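PrgB (Enterococcus faecalis, PDB 6GED) probably serves as a cell-surface adhesin of the antigen I/II family, represented here by its glucan-binding protein C domain with bound nucleic acid. Local coordinates at residues L145-S150 and A157-N162; D168-L173 and A211-D216; Y195-L200 and I280-G285; S202-K207 and K238-E243. All blocks are in the same frame, centred on the assembly; numbering follows the deposited sequence.

Contact 1 of 4, residues L145-S150 and A157-N162; sequences LNAVFS and AFIGTN
A147 and I159 face each other as a non-hydrogen-bonded pair of an antiparallel hairpin, and here the packing is tightest: I159 CD1 lies 3.4 Å from A147 CB, closer than two carbons normally come. With CG1 of I159 beside its own backbone N (chi1 -52°), CD1 is carried over A147, while CG2, on the other branch, meets L145 CD1 at 3.8 Å, and T161 CG2 reaches L145 CD2 at 3.6 Å. F149 lengthens the same apolar row by setting its ring edge against A157 CB. The pairs N146–G160 and V148–F158 supply two backbone hydrogen bonds each, among them N146 N to G160 O at 2.7 Å and V148 N to F158 O at 2.8 Å. On the side of N146 and T161 OG1 the link is looser, made through a water that donates to N146 OD1 at 2.6 Å and lies 3.1 Å from T161 OG1; beyond them N162 is partly exposed. N146 ND2 is taken up by the backbone oxygens of K74 and L72. The hairpin occupies the middle of its sheet, with strand 99-104 beside 145-150 and strand 299-302 beside 157-160. L145 and I159 pack on T171 of strand 169-179 in the larger sheet, and F158 stacks on W301.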
loop_
_atom_site.group_PDB
_atom_site.type_symbol
_atom_site.label_atom_id
_atom_site.label_comp_id
_atom_site.label_asym_id
_atom_site.label_seq_id
_atom_site.Cartn_x
_atom_site.Cartn_y
_atom_site.Cartn_z
ATOM N N LEU A 145 1.083 10.342 10.191
ATOM C CA LEU A 145 1.855 9.368 9.426
ATOM C C LEU A 145 2.710 10.125 8.428
ATOM O O LEU A 145 2.330 11.194 7.959
ATOM C CB LEU A 145 0.949 8.367 8.663
ATOM C CG LEU A 145 0.150 7.359 9.488
ATOM C CD1 LEU A 145 -0.826 6.597 8.532
ATOM C CD2 LEU A 145 1.074 6.411 10.302
ATOM N N ASN A 146 3.831 9.537 8.051
ATOM C CA ASN A 146 4.674 10.053 6.994
ATOM C C ASN A 146 4.417 9.232 5.753
ATOM O O ASN A 146 4.300 8.015 5.841
ATOM C CB ASN A 146 6.138 9.923 7.353
ATOM C CG ASN A 146 6.418 10.473 8.737
ATOM O OD1 ASN A 146 5.841 11.484 9.100
ATOM N ND2 ASN A 146 7.233 9.789 9.522
ATOM N N ALA A 147 4.472 9.874 4.613
ATOM C CA ALA A 147 4.262 9.164 3.346
ATOM C C ALA A 147 5.303 9.614 2.335
ATOM O O ALA A 147 5.656 10.792 2.269
ATOM C CB ALA A 147 2.872 9.466 2.781
ATOM N N VAL A 148 5.771 8.688 1.507
ATOM C CA VAL A 148 6.420 9.065 0.275
ATOM C C VAL A 148 5.636 8.412 -0.842
ATOM O O VAL A 148 5.488 7.184 -0.865
ATOM C CB VAL A 148 7.899 8.635 0.253
ATOM C CG1 VAL A 148 8.548 9.128 -1.042
ATOM C CG2 VAL A 148 8.580 9.174 1.508
ATOM N N PHE A 149 5.196 9.226 -1.778
ATOM C CA PHE A 149 4.430 8.770 -2.921
ATOM C C PHE A 149 5.360 8.731 -4.117
ATOM O O PHE A 149 5.917 9.765 -4.491
ATOM C CB PHE A 149 3.273 9.734 -3.163
ATOM C CG PHE A 149 2.324 9.859 -1.984
ATOM C CD1 PHE A 149 2.112 11.076 -1.387
ATOM C CD2 PHE A 149 1.692 8.729 -1.460
ATOM C CE1 PHE A 149 1.224 11.194 -0.294
ATOM C CE2 PHE A 149 0.827 8.810 -0.398
ATOM C CZ PHE A 149 0.593 10.057 0.215
ATOM N N SER A 150 5.516 7.547 -4.716
ATOM C CA SER A 150 6.369 7.371 -5.885
ATOM C C SER A 150 5.754 7.941 -7.140
ATOM O O SER A 150 4.561 7.756 -7.402
ATOM C CB SER A 150 6.605 5.872 -6.137
ATOM O OG SER A 150 7.377 5.674 -7.307
ATOM N N ALA A 157 3.274 3.660 -2.793
ATOM C CA ALA A 157 3.378 4.428 -1.545
ATOM C C ALA A 157 4.215 3.710 -0.511
ATOM O O ALA A 157 4.128 2.491 -0.369
ATOM C CB ALA A 157 2.005 4.670 -0.906
ATOM N N PHE A 158 4.933 4.519 0.287
ATOM C CA PHE A 158 5.629 4.098 1.499
ATOM C C PHE A 158 5.066 4.936 2.634
ATOM O O PHE A 158 5.043 6.161 2.531
ATOM C CB PHE A 158 7.136 4.345 1.367
ATOM C CG PHE A 158 7.783 3.547 0.275
ATOM C CD1 PHE A 158 8.496 2.402 0.582
ATOM C CD2 PHE A 158 7.653 3.929 -1.074
ATOM C CE1 PHE A 158 9.123 1.630 -0.420
ATOM C CE2 PHE A 158 8.257 3.151 -2.083
ATOM C CZ PHE A 158 8.974 2.005 -1.767
ATOM N N ILE A 159 4.622 4.294 3.708
ATOM C CA ILE A 159 3.934 4.970 4.807
ATOM C C ILE A 159 4.557 4.531 6.118
ATOM O O ILE A 159 4.723 3.334 6.337
ATOM C CB ILE A 159 2.435 4.610 4.867
ATOM C CG1 ILE A 159 1.734 4.808 3.530
ATOM C CG2 ILE A 159 1.678 5.436 5.991
ATOM C CD1 ILE A 159 1.804 6.214 3.071
ATOM N N GLY A 160 4.732 5.459 7.045
ATOM C CA GLY A 160 5.209 5.023 8.343
ATOM C C GLY A 160 5.327 6.163 9.325
ATOM O O GLY A 160 5.173 7.331 8.989
ATOM N N THR A 161 5.608 5.798 10.557
ATOM C CA THR A 161 5.908 6.795 11.589
ATOM C C THR A 161 6.579 6.032 12.708
ATOM O O THR A 161 6.844 4.835 12.584
ATOM C CB THR A 161 4.639 7.538 12.043
ATOM O OG1 THR A 161 4.990 8.582 12.979
ATOM C CG2 THR A 161 3.708 6.565 12.720
ATOM N N ASN A 162 6.958 6.758 13.771
ATOM C CA ASN A 162 7.512 6.166 14.972
ATOM C C ASN A 162 6.436 5.472 15.818
ATOM O O ASN A 162 5.306 5.943 15.913
ATOM C CB ASN A 162 8.190 7.308 15.753
ATOM C CG ASN A 162 8.564 6.942 17.127
ATOM O OD1 ASN A 162 9.052 5.853 17.380
ATOM N ND2 ASN A 162 8.379 7.882 18.043
HETATM O O HOH W 1 4.986 11.373 11.555
#

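Contact 2 of 4, residues D168-L173 and A211-D216; sequences DVKTRL and AEFVSD. With NA (sodium ion), chain D.
K170 sets out with CG opposite its backbone N (chi1 -168°) and bends at chi3 (84°), a path that takes CD past the edge of the F213 ring and delivers NZ to D216. CD lies close to the ring plane, 3.5 Å from F213 CE2, and the lysine chain crosses the phenylalanine at about a right angle. At its end NZ forms a salt bridge with D216 OD1 of 2.6 Å, on the syn side of the carboxylate. S215 OG donates to D216 OD1 at 2.7 Å from the other face of that plane, and this double grip would limit rotation of the carboxylate. The extended R172 takes the backbone of the same residue: NH1 donates in the guanidinium plane to D216 O at 2.7 Å, with a weak second bond from NH2. K238 links both segments, pairing with D168 OD1 and making a cation-pi contact with F213, whereas E212 OE1 binds the sodium ion at 2.6 Å. Strands 169-179 and 211-215 are not direct partners; strand 280-287 runs between them, so the long side chains reach across S283. This is cross-strand bridging between second neighbours on one face of an antiparallel beta sheet.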
loop_
_atom_site.group_PDB
_atom_site.type_symbol
_atom_site.label_atom_id
_atom_site.label_comp_id
_atom_site.label_asym_id
_atom_site.label_seq_id
_atom_site.Cartn_x
_atom_site.Cartn_y
_atom_site.Cartn_z
ATOM N N ASP A 168 -2.532 0.430 15.592
ATOM C CA ASP A 168 -2.268 0.093 14.196
ATOM C C ASP A 168 -1.739 1.311 13.455
ATOM O O ASP A 168 -2.117 2.449 13.737
ATOM C CB ASP A 168 -3.556 -0.360 13.488
ATOM C CG ASP A 168 -4.024 -1.749 13.896
ATOM O OD1 ASP A 168 -5.088 -2.210 13.388
ATOM O OD2 ASP A 168 -3.377 -2.418 14.706
ATOM N N VAL A 169 -0.875 1.076 12.479
ATOM C CA VAL A 169 -0.725 2.023 11.387
ATOM C C VAL A 169 -1.853 1.699 10.401
ATOM O O VAL A 169 -2.021 0.541 10.055
ATOM C CB VAL A 169 0.652 1.847 10.726
ATOM C CG1 VAL A 169 0.748 2.610 9.428
ATOM C CG2 VAL A 169 1.822 2.230 11.701
ATOM N N LYS A 170 -2.660 2.691 10.000
ATOM C CA LYS A 170 -3.701 2.391 9.008
ATOM C C LYS A 170 -3.950 3.599 8.127
ATOM O O LYS A 170 -4.082 4.710 8.621
ATOM C CB LYS A 170 -5.016 1.947 9.674
ATOM C CG LYS A 170 -6.017 1.345 8.618
ATOM C CD LYS A 170 -7.009 0.351 9.246
ATOM C CE LYS A 170 -8.197 1.025 9.865
ATOM N NZ LYS A 170 -9.230 0.007 10.300
ATOM N N THR A 171 -4.105 3.374 6.823
ATOM C CA THR A 171 -4.330 4.429 5.852
ATOM C C THR A 171 -5.447 3.929 4.944
ATOM O O THR A 171 -5.437 2.758 4.581
ATOM C CB THR A 171 -3.054 4.695 5.024
ATOM O OG1 THR A 171 -1.945 4.970 5.893
ATOM C CG2 THR A 171 -3.220 5.868 4.020
ATOM N N ARG A 172 -6.424 4.780 4.632
ATOM C CA ARG A 172 -7.419 4.416 3.623
ATOM C C ARG A 172 -6.972 4.932 2.262
ATOM O O ARG A 172 -6.466 6.047 2.141
ATOM C CB ARG A 172 -8.806 5.001 3.996
ATOM C CG ARG A 172 -9.892 4.468 3.054
ATOM C CD ARG A 172 -11.344 4.792 3.538
ATOM N NE ARG A 172 -12.302 4.017 2.738
ATOM C CZ ARG A 172 -12.468 2.714 2.892
ATOM N NH1 ARG A 172 -11.751 2.080 3.827
ATOM N NH2 ARG A 172 -13.323 2.046 2.119
ATOM N N LEU A 173 -7.254 4.170 1.208
ATOM C CA LEU A 173 -6.860 4.530 -0.139
ATOM C C LEU A 173 -8.096 4.388 -1.018
ATOM O O LEU A 173 -8.726 3.314 -1.036
ATOM C CB LEU A 173 -5.703 3.621 -0.661
ATOM C CG LEU A 173 -5.331 3.723 -2.157
ATOM C CD1 LEU A 173 -5.016 5.137 -2.589
ATOM C CD2 LEU A 173 -4.127 2.779 -2.499
ATOM N N ALA A 211 2.011 -7.685 11.619
ATOM C CA ALA A 211 1.611 -8.104 10.278
ATOM C C ALA A 211 1.164 -6.901 9.476
ATOM O O ALA A 211 0.521 -5.988 10.016
ATOM C CB ALA A 211 0.470 -9.137 10.290
ATOM N N GLU A 212 1.475 -6.917 8.181
ATOM C CA GLU A 212 0.835 -5.985 7.276
ATOM C C GLU A 212 -0.550 -6.531 6.885
ATOM O O GLU A 212 -0.745 -7.743 6.768
ATOM C CB GLU A 212 1.726 -5.781 6.045
ATOM C CG GLU A 212 3.151 -5.355 6.500
ATOM C CD GLU A 212 4.004 -4.752 5.414
ATOM O OE1 GLU A 212 3.574 -4.759 4.253
ATOM O OE2 GLU A 212 5.132 -4.288 5.716
ATOM N N PHE A 213 -1.508 -5.634 6.667
ATOM C CA PHE A 213 -2.893 -6.065 6.499
ATOM C C PHE A 213 -3.597 -5.168 5.500
ATOM O O PHE A 213 -3.131 -4.073 5.196
ATOM C CB PHE A 213 -3.687 -6.085 7.837
ATOM C CG PHE A 213 -3.954 -4.699 8.440
ATOM C CD1 PHE A 213 -3.142 -4.240 9.474
ATOM C CD2 PHE A 213 -5.037 -3.897 8.023
ATOM C CE1 PHE A 213 -3.368 -2.985 10.077
ATOM C CE2 PHE A 213 -5.267 -2.611 8.635
ATOM C CZ PHE A 213 -4.401 -2.180 9.662
ATOM N N VAL A 214 -4.738 -5.672 4.985
ATOM C CA VAL A 214 -5.711 -4.844 4.285
ATOM C C VAL A 214 -7.042 -5.042 5.017
ATOM O O VAL A 214 -7.232 -6.012 5.765
ATOM C CB VAL A 214 -5.823 -5.152 2.757
ATOM C CG1 VAL A 214 -4.528 -4.763 1.997
ATOM C CG2 VAL A 214 -6.135 -6.623 2.495
ATOM N N SER A 215 -7.931 -4.074 4.867
ATOM C CA SER A 215 -9.186 -4.133 5.602
ATOM C C SER A 215 -10.131 -3.094 5.019
ATOM O O SER A 215 -9.757 -2.326 4.131
ATOM C CB SER A 215 -8.950 -3.872 7.093
ATOM O OG SER A 215 -8.421 -2.575 7.225
ATOM N N ASP A 216 -11.351 -3.033 5.577
ATOM C CA ASP A 216 -12.223 -1.873 5.386
ATOM C C ASP A 216 -12.475 -1.594 3.906
ATOM O O ASP A 216 -12.234 -0.493 3.397
ATOM C CB ASP A 216 -11.596 -0.680 6.097
ATOM C CG ASP A 216 -11.480 -0.940 7.597
ATOM O OD1 ASP A 216 -10.359 -0.922 8.130
ATOM O OD2 ASP A 216 -12.507 -1.244 8.211
HETATM NA NA NA D . 5.006 -6.341 2.788
HETATM O O HOH W 2 7.442 -7.135 2.471
HETATM O O HOH W 3 5.528 -4.585 1.482
#

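Contact 3 of 4, residues Y195-L200 and I280-G285; sequences YALSSL and ISFSFG. With NA (sodium ion), chain D.
The rings of Y195 and F282 lie nearly parallel, their planes 22° apart, yet they are slid so far that they barely overlap, with centroids 5.4 Å from each other. The interdigitation belongs to a beta sandwich, consistent with the supersandwich described for variable domains of antigen I/II proteins: strand 193-197 of a small three-stranded sheet faces strand 280-287 of the large sheet, and the two short segments run in nearly the same direction with their axes 10.8 Å apart. I280 CG2 sits over one face of the Y195 ring, 4.0 Å from its centroid, in a CH-pi contact; the same methyl lies in the plane of the F282 ring, at its edge. L197 CD2 makes the corresponding CH-pi contact over one face of F282, 4.2 Å from the centroid. Both aromatic residues hold CG between backbone N and carbonyl carbon (chi1 52° for Y195, 59° for F282), and the two side chains slide past each other in opposite directions, with Y195 CE1 and F282 CE1 3.6 Å apart. The buried Y195 OH is satisfied by N221 OD1, and F302 meets the F282 ring. Beyond the strand the chain turns to the sodium ion, which E212 and N201 also bind. S199 contributes twice to this site, through its backbone O at 2.3 Å from the sodium ion and through its side-chain OG at 2.9 Å.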
loop_
_atom_site.group_PDB
_atom_site.type_symbol
_atom_site.label_atom_id
_atom_site.label_comp_id
_atom_site.label_asym_id
_atom_site.label_seq_id
_atom_site.Cartn_x
_atom_site.Cartn_y
_atom_site.Cartn_z
ATOM N N TYR A 195 -7.820 -6.363 -8.486
ATOM C CA TYR A 195 -6.534 -5.750 -8.122
ATOM C C TYR A 195 -5.832 -6.596 -7.071
ATOM O O TYR A 195 -6.455 -7.372 -6.360
ATOM C CB TYR A 195 -6.684 -4.312 -7.615
ATOM C CG TYR A 195 -7.690 -4.078 -6.507
ATOM C CD1 TYR A 195 -7.288 -4.011 -5.171
ATOM C CD2 TYR A 195 -9.020 -3.820 -6.797
ATOM C CE1 TYR A 195 -8.230 -3.737 -4.147
ATOM C CE2 TYR A 195 -9.958 -3.580 -5.778
ATOM C CZ TYR A 195 -9.552 -3.512 -4.471
ATOM O OH TYR A 195 -10.478 -3.253 -3.488
ATOM N N ALA A 196 -4.515 -6.502 -7.031
ATOM C CA ALA A 196 -3.743 -7.413 -6.187
ATOM C C ALA A 196 -3.606 -6.792 -4.805
ATOM O O ALA A 196 -3.373 -5.592 -4.704
ATOM C CB ALA A 196 -2.347 -7.642 -6.774
ATOM N N LEU A 197 -3.738 -7.604 -3.752
ATOM C CA LEU A 197 -3.388 -7.175 -2.396
ATOM C C LEU A 197 -2.227 -8.092 -2.024
ATOM O O LEU A 197 -2.439 -9.243 -1.656
ATOM C CB LEU A 197 -4.578 -7.296 -1.454
ATOM C CG LEU A 197 -5.745 -6.484 -2.060
ATOM C CD1 LEU A 197 -7.104 -6.915 -1.589
ATOM C CD2 LEU A 197 -5.501 -4.985 -1.837
ATOM N N SER A 198 -1.006 -7.622 -2.204
ATOM C CA SER A 198 0.148 -8.507 -2.168
ATOM C C SER A 198 1.094 -8.162 -1.033
ATOM O O SER A 198 0.959 -7.112 -0.380
ATOM C CB SER A 198 0.908 -8.443 -3.511
ATOM O OG SER A 198 0.125 -9.064 -4.506
ATOM N N SER A 199 2.068 -9.062 -0.824
ATOM C CA SER A 199 3.194 -8.799 0.100
ATOM C C SER A 199 2.672 -8.416 1.481
ATOM O O SER A 199 3.142 -7.476 2.097
ATOM C CB SER A 199 4.106 -7.697 -0.451
ATOM O OG SER A 199 5.361 -7.620 0.236
ATOM N N LEU A 200 1.696 -9.176 1.972
ATOM C CA LEU A 200 1.102 -8.936 3.286
ATOM C C LEU A 200 1.839 -9.867 4.235
ATOM O O LEU A 200 1.350 -10.914 4.647
ATOM C CB LEU A 200 -0.420 -9.179 3.252
ATOM C CG LEU A 200 -1.194 -8.260 2.296
ATOM C CD1 LEU A 200 -2.725 -8.602 2.221
ATOM C CD2 LEU A 200 -1.030 -6.798 2.696
ATOM N N ILE A 280 -12.693 1.740 -6.522
ATOM C CA ILE A 280 -11.788 0.998 -5.657
ATOM C C ILE A 280 -11.533 1.795 -4.378
ATOM O O ILE A 280 -11.117 2.960 -4.436
ATOM C CB ILE A 280 -10.460 0.735 -6.373
ATOM C CG1 ILE A 280 -10.631 -0.193 -7.584
ATOM C CG2 ILE A 280 -9.428 0.162 -5.372
ATOM C CD1 ILE A 280 -9.300 -0.342 -8.418
ATOM N N SER A 281 -11.668 1.133 -3.237
ATOM C CA SER A 281 -11.388 1.771 -1.953
ATOM C C SER A 281 -11.146 0.678 -0.925
ATOM O O SER A 281 -11.844 -0.338 -0.933
ATOM C CB SER A 281 -12.596 2.685 -1.575
ATOM O OG SER A 281 -12.698 2.934 -0.239
ATOM N N PHE A 282 -10.157 0.889 -0.038
ATOM C CA PHE A 282 -9.831 -0.090 0.995
ATOM C C PHE A 282 -8.789 0.565 1.906
ATOM O O PHE A 282 -8.223 1.595 1.557
ATOM C CB PHE A 282 -9.306 -1.408 0.433
ATOM C CG PHE A 282 -8.072 -1.253 -0.386
ATOM C CD1 PHE A 282 -8.159 -0.911 -1.739
ATOM C CD2 PHE A 282 -6.797 -1.415 0.204
ATOM C CE1 PHE A 282 -6.980 -0.739 -2.516
ATOM C CE2 PHE A 282 -5.626 -1.245 -0.551
ATOM C CZ PHE A 282 -5.701 -0.892 -1.900
ATOM N N SER A 283 -8.545 -0.033 3.069
ATOM C CA SER A 283 -7.468 0.438 3.922
ATOM C C SER A 283 -6.349 -0.590 3.941
ATOM O O SER A 283 -6.564 -1.771 3.677
ATOM C CB SER A 283 -7.961 0.654 5.363
ATOM O OG SER A 283 -8.937 1.709 5.422
ATOM N N PHE A 284 -5.157 -0.120 4.295
ATOM C CA PHE A 284 -4.006 -1.005 4.458
ATOM C C PHE A 284 -3.225 -0.478 5.646
ATOM O O PHE A 284 -3.289 0.717 5.958
ATOM C CB PHE A 284 -3.120 -1.076 3.176
ATOM C CG PHE A 284 -2.514 0.234 2.760
ATOM C CD1 PHE A 284 -3.181 1.084 1.885
ATOM C CD2 PHE A 284 -1.270 0.632 3.275
ATOM C CE1 PHE A 284 -2.629 2.291 1.527
ATOM C CE2 PHE A 284 -0.703 1.828 2.911
ATOM C CZ PHE A 284 -1.381 2.671 2.043
ATOM N N GLY A 285 -2.466 -1.362 6.287
ATOM C CA GLY A 285 -1.689 -0.916 7.433
ATOM C C GLY A 285 -0.837 -2.003 8.033
ATOM O O GLY A 285 -0.499 -3.009 7.393
HETATM NA NA NA D . 5.006 -6.341 2.788
HETATM O O HOH W 2 7.442 -7.135 2.471
HETATM O O HOH W 3 5.528 -4.585 1.482
#

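Contact 4 of 4, residues S202-K207 and K238-E243; sequences SSLTNK and KFYSPE
S202 and S241 provide the one hydrogen bond across this contact: S202 OG donates to S241 O at 2.7 Å, approaching the carbonyl with a slight tilt out of its plane. The hydroxyl lies on the side of S202 opposite its backbone N (chi1 177°), and this carries OG toward the partner segment. Two further bonds stay within the segments. S202 OG accepts from L204 N at 3.2 Å, a nearly straight bond that closes an ST turn in the loop between strands 193-197 and 211-215. On the other side S241 OG donates to E243 O at 2.9 Å, in the carbonyl plane and on a lone pair, a bond which spans P242 just after the short strand 239-240. S202 OG is thus both donor and acceptor, tying the turn of its own loop to the backbone of the other. The apolar part is carried by L204 and Y240. L204 CD1 comes to 3.4 Å from Y240 CE1, the two side chains crossing at about a right angle, and L204 CB rests 3.6 Å from P242 O. A211 of the adjoining strand touches S202, L204 and Y240 alike. Past the ring, Y240 OH bonds to D236 OD1. S202 also makes a backbone hydrogen bond with I245, just past the second segment, while E243 is exposed.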
loop_
_atom_site.group_PDB
_atom_site.type_symbol
_atom_site.label_atom_id
_atom_site.label_comp_id
_atom_site.label_asym_id
_atom_site.label_seq_id
_atom_site.Cartn_x
_atom_site.Cartn_y
_atom_site.Cartn_z
ATOM N N SER A 202 3.958 -11.163 7.660
ATOM C CA SER A 202 3.622 -11.249 9.080
ATOM C C SER A 202 4.733 -11.960 9.831
ATOM O O SER A 202 5.240 -12.989 9.374
ATOM C CB SER A 202 2.324 -12.029 9.328
ATOM O OG SER A 202 2.057 -12.169 10.731
ATOM N N SER A 203 5.097 -11.403 10.998
ATOM C CA SER A 203 5.975 -12.058 11.955
ATOM C C SER A 203 5.255 -12.304 13.282
ATOM O O SER A 203 5.905 -12.512 14.321
ATOM C CB SER A 203 7.250 -11.235 12.168
ATOM O OG SER A 203 6.887 -9.894 12.480
ATOM N N LEU A 204 3.921 -12.278 13.274
ATOM C CA LEU A 204 3.171 -12.333 14.530
ATOM C C LEU A 204 3.442 -13.644 15.255
ATOM O O LEU A 204 3.412 -14.722 14.650
ATOM C CB LEU A 204 1.667 -12.197 14.270
ATOM C CG LEU A 204 1.138 -10.802 14.014
ATOM C CD1 LEU A 204 -0.330 -10.904 13.571
ATOM C CD2 LEU A 204 1.247 -9.918 15.276
ATOM N N THR A 205 3.726 -13.548 16.559
ATOM C CA THR A 205 3.804 -14.726 17.423
ATOM C C THR A 205 3.041 -14.455 18.713
ATOM O O THR A 205 2.401 -13.408 18.845
ATOM C CB THR A 205 5.249 -15.101 17.771
ATOM O OG1 THR A 205 5.796 -14.119 18.664
ATOM C CG2 THR A 205 6.123 -15.228 16.538
ATOM N N ASN A 206 3.171 -15.359 19.687
ATOM C CA ASN A 206 2.351 -15.311 20.900
ATOM C C ASN A 206 2.467 -13.994 21.660
ATOM O O ASN A 206 1.492 -13.560 22.287
ATOM C CB ASN A 206 2.700 -16.476 21.818
ATOM C CG ASN A 206 1.588 -17.490 21.881
ATOM O OD1 ASN A 206 0.512 -17.273 21.320
ATOM N ND2 ASN A 206 1.836 -18.608 22.550
ATOM N N LYS A 207 3.635 -13.357 21.660
ATOM C CA LYS A 207 3.606 -11.936 21.995
ATOM C C LYS A 207 4.832 -11.254 21.396
ATOM O O LYS A 207 5.842 -10.977 22.047
ATOM C CB LYS A 207 3.402 -11.707 23.512
ATOM C CG LYS A 207 4.578 -11.585 24.475
ATOM C CD LYS A 207 4.712 -10.141 24.961
ATOM C CE LYS A 207 5.988 -9.959 25.778
ATOM N NZ LYS A 207 6.416 -8.529 25.909
ATOM N N LYS A 238 -9.568 -7.497 10.026
ATOM C CA LYS A 238 -8.519 -7.232 9.069
ATOM C C LYS A 238 -8.115 -8.532 8.374
ATOM O O LYS A 238 -8.360 -9.629 8.887
ATOM C CB LYS A 238 -7.320 -6.594 9.780
ATOM C CG LYS A 238 -7.757 -5.366 10.611
ATOM C CD LYS A 238 -6.574 -4.810 11.425
ATOM C CE LYS A 238 -6.497 -5.438 12.785
ATOM N NZ LYS A 238 -6.569 -4.360 13.829
ATOM N N PHE A 239 -7.512 -8.393 7.204
ATOM C CA PHE A 239 -7.025 -9.525 6.401
ATOM C C PHE A 239 -5.510 -9.550 6.520
ATOM O O PHE A 239 -4.840 -8.649 6.014
ATOM C CB PHE A 239 -7.400 -9.390 4.923
ATOM C CG PHE A 239 -8.896 -9.338 4.680
ATOM C CD1 PHE A 239 -9.611 -8.195 4.984
ATOM C CD2 PHE A 239 -9.569 -10.442 4.198
ATOM C CE1 PHE A 239 -10.989 -8.127 4.797
ATOM C CE2 PHE A 239 -10.966 -10.372 4.002
ATOM C CZ PHE A 239 -11.651 -9.221 4.301
ATOM N N TYR A 240 -4.988 -10.554 7.211
ATOM C CA TYR A 240 -3.559 -10.758 7.359
ATOM C C TYR A 240 -3.298 -12.216 7.718
ATOM O O TYR A 240 -4.216 -12.995 8.010
ATOM C CB TYR A 240 -2.967 -9.807 8.434
ATOM C CG TYR A 240 -3.575 -9.864 9.835
ATOM C CD1 TYR A 240 -2.911 -10.514 10.887
ATOM C CD2 TYR A 240 -4.752 -9.180 10.141
ATOM C CE1 TYR A 240 -3.440 -10.552 12.159
ATOM C CE2 TYR A 240 -5.295 -9.200 11.451
ATOM C CZ TYR A 240 -4.627 -9.884 12.450
ATOM O OH TYR A 240 -5.147 -9.892 13.732
ATOM N N SER A 241 -2.020 -12.566 7.737
ATOM C CA SER A 241 -1.587 -13.856 8.272
ATOM C C SER A 241 -1.393 -13.744 9.774
ATOM O O SER A 241 -0.478 -13.031 10.207
ATOM C CB SER A 241 -0.268 -14.285 7.648
ATOM O OG SER A 241 0.215 -15.474 8.289
ATOM N N PRO A 242 -2.160 -14.455 10.590
ATOM C CA PRO A 242 -2.019 -14.316 12.039
ATOM C C PRO A 242 -0.813 -15.021 12.627
ATOM O O PRO A 242 -0.629 -14.932 13.838
ATOM C CB PRO A 242 -3.309 -14.942 12.578
ATOM C CG PRO A 242 -3.619 -16.037 11.526
ATOM C CD PRO A 242 -3.192 -15.452 10.200
ATOM N N GLU A 243 -0.033 -15.746 11.823
ATOM C CA GLU A 243 1.161 -16.447 12.273
ATOM C C GLU A 243 2.363 -16.053 11.423
ATOM O O GLU A 243 2.228 -15.575 10.306
ATOM C CB GLU A 243 0.957 -17.967 12.249
ATOM C CG GLU A 243 -0.125 -18.384 13.282
ATOM C CD GLU A 243 -0.337 -19.882 13.376
ATOM O OE1 GLU A 243 -0.607 -20.507 12.333
ATOM O OE2 GLU A 243 -0.223 -20.434 14.500
#

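How the contacts relate
Contacts 2 and 3 are the most closely joined, their centres 8 Å apart: the 280-285 segment of contact 3 bonds to both segments of contact 2, with L173 N 2.8 Å from F282 O and S215 O 2.8 Å from S283 N. They also share the sodium site. Contact 1 packs against this sheet from the other layer, I159 CG1 lying 3.9 Å from F284 CE2 and L145 CD1 3.3 Å from T171 OG1. Contact 4 lies at the periphery, about 22 Å centre to centre from contact 1, and joins contact 2 through the D168 OD1–K238 NZ salt bridge of 2.6 Å. Contact 1 comes nearest the bound nucleic acid, about 13 Å between nearest atoms.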